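PDB 4R6H: Melibiose/raffinose/stachyose-binding protein MelE from Bacillus subtilis subsp. subtilis str. 168, which binds melibiose, raffinose and stachyose as the solute-binding component of the MelEDC-MsmX ABC transporter that imports them. Local coordinates for residues Y38-T43 / N73-M78. Sequence-based numbering, arbitrary orientation. Where two conformers were deposited one is given.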
# COMPACT_ATOMS: atom_id res chain seq x y z
N TYR A 38 15.79 -11.09 3.46
CA TYR A 38 15.60 -9.64 3.62
C TYR A 38 14.10 -9.34 3.62
O TYR A 38 13.35 -9.92 2.81
CB TYR A 38 16.22 -8.87 2.45
CG TYR A 38 17.65 -8.39 2.58
CD1 TYR A 38 18.60 -9.12 3.27
CD2 TYR A 38 18.03 -7.20 1.95
CE1 TYR A 38 19.93 -8.66 3.36
CE2 TYR A 38 19.33 -6.72 2.04
CZ TYR A 38 20.27 -7.45 2.73
OH TYR A 38 21.55 -6.94 2.79
N SER A 39 13.70 -8.38 4.46
CA SER A 39 12.32 -8.00 4.67
C SER A 39 12.17 -6.49 4.83
O SER A 39 13.00 -5.88 5.55
CB SER A 39 11.75 -8.73 5.89
OG SER A 39 10.41 -8.26 6.19
N THR A 40 11.10 -5.93 4.25
CA THR A 40 10.72 -4.51 4.51
C THR A 40 9.77 -4.31 5.69
O THR A 40 9.29 -3.20 5.89
CB THR A 40 10.10 -3.86 3.26
OG1 THR A 40 8.78 -4.39 2.97
CG2 THR A 40 11.03 -3.93 2.07
N MET A 41 9.50 -5.36 6.45
CA MET A 41 8.60 -5.25 7.60
C MET A 41 9.16 -4.21 8.57
O MET A 41 10.35 -4.10 8.74
CB MET A 41 8.41 -6.58 8.30
CG MET A 41 7.59 -7.54 7.50
SD MET A 41 7.37 -9.11 8.34
CE MET A 41 6.64 -10.12 7.05
N SER A 42 8.25 -3.50 9.22
CA SER A 42 8.58 -2.29 10.00
C SER A 42 8.17 -2.36 11.47
O SER A 42 8.83 -1.76 12.30
CB SER A 42 7.99 -1.05 9.32
OG SER A 42 6.61 -1.18 9.08
N THR A 43 7.11 -3.07 11.80
CA THR A 43 6.58 -3.02 13.17
C THR A 43 7.12 -4.14 14.03
O THR A 43 7.62 -5.19 13.54
CB THR A 43 5.04 -3.10 13.21
OG1 THR A 43 4.62 -4.44 13.02
CG2 THR A 43 4.37 -2.19 12.20
N ASN A 73 15.10 1.84 6.20
CA ASN A 73 15.29 2.84 5.15
C ASN A 73 16.44 2.54 4.21
O ASN A 73 16.50 3.10 3.12
CB ASN A 73 15.48 4.25 5.76
CG ASN A 73 14.22 4.80 6.39
OD1 ASN A 73 13.10 4.50 5.97
ND2 ASN A 73 14.40 5.63 7.41
N ASP A 74 17.35 1.66 4.62
CA ASP A 74 18.50 1.26 3.79
C ASP A 74 18.16 0.13 2.81
O ASP A 74 19.00 -0.24 2.00
CB ASP A 74 19.69 0.81 4.65
CG ASP A 74 20.29 1.94 5.46
OD1 ASP A 74 20.33 3.08 4.94
OD2 ASP A 74 20.71 1.70 6.62
N TYR A 75 16.92 -0.39 2.85
CA TYR A 75 16.56 -1.57 2.04
C TYR A 75 16.87 -1.39 0.56
O TYR A 75 17.53 -2.23 -0.07
CB TYR A 75 15.08 -1.90 2.24
CG TYR A 75 14.69 -3.25 1.68
CD1 TYR A 75 14.35 -3.40 0.35
CD2 TYR A 75 14.69 -4.36 2.48
CE1 TYR A 75 14.06 -4.63 -0.18
CE2 TYR A 75 14.36 -5.60 1.98
CZ TYR A 75 14.03 -5.74 0.66
OH TYR A 75 13.70 -6.99 0.14
N GLU A 76 16.36 -0.31 -0.03
CA GLU A 76 16.48 -0.08 -1.46
C GLU A 76 17.95 0.03 -1.89
O GLU A 76 18.35 -0.57 -2.88
CB GLU A 76 15.70 1.16 -1.90
CG GLU A 76 15.69 1.38 -3.40
CD GLU A 76 14.91 2.62 -3.80
OE1 GLU A 76 13.95 2.98 -3.08
OE2 GLU A 76 15.24 3.23 -4.82
N ASN A 77 18.71 0.82 -1.15
CA ASN A 77 20.13 0.98 -1.45
C ASN A 77 20.92 -0.34 -1.36
O ASN A 77 21.72 -0.68 -2.22
CB ASN A 77 20.74 2.03 -0.51
CG ASN A 77 20.32 3.46 -0.85
OD1 ASN A 77 20.14 3.81 -2.01
ND2 ASN A 77 20.17 4.31 0.18
N MET A 78 20.66 -1.11 -0.31
CA MET A 78 21.34 -2.40 -0.15
C MET A 78 20.96 -3.37 -1.26
O MET A 78 21.80 -4.06 -1.80
CB MET A 78 21.04 -2.98 1.22
CG MET A 78 21.71 -2.20 2.33
SD MET A 78 21.27 -2.84 3.94
CE MET A 78 22.32 -1.87 5.02
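Thr40 lays its methyl on the ring of Tyr75, a CH-pi contact that joins two successive beta-alpha units in the N-terminal lobe of this solute-binding protein: the loop from strand 33-38 to helix 44-60 meets the first turn of helix 75-84, which follows the parallel neighbour strand 64-69. Thr40 CG2 sits 3.5 Å from the centroid of the Tyr75 ring and only 3° off the ring normal, so all six ring carbons lie at nearly equal distance. A threonine suits the spot because its methyl can take the ring while OG1 hydrogen-bonds the Asp93 side chain at OD2. The ring reaches the loop because CG of Tyr75 stands anti to the backbone N (chi1 -168°). Tyr38 completes the tight part. Its ring turns an edge toward the Tyr75 face in an offset edge-to-face pair, centroids 5.9 Å apart and planes at 61°, while Tyr38 CB packs 3.8 Å from Tyr75 CE2. Both tyrosines suit buried places, since their hydroxyls find partners, Tyr75 OH at the Asp93 carbonyl and Tyr38 OH at Arg82. Without the ring, as with an alanine at Tyr75, the Thr40 methyl and the Tyr38 edge are likely to face a gap, and the Asp93 carbonyl would probably lose this donor. Packing slackens toward solvent at exposed Met78, which touches the loop through CB, 4.2 Å from Tyr38 CE2 at the ring edge.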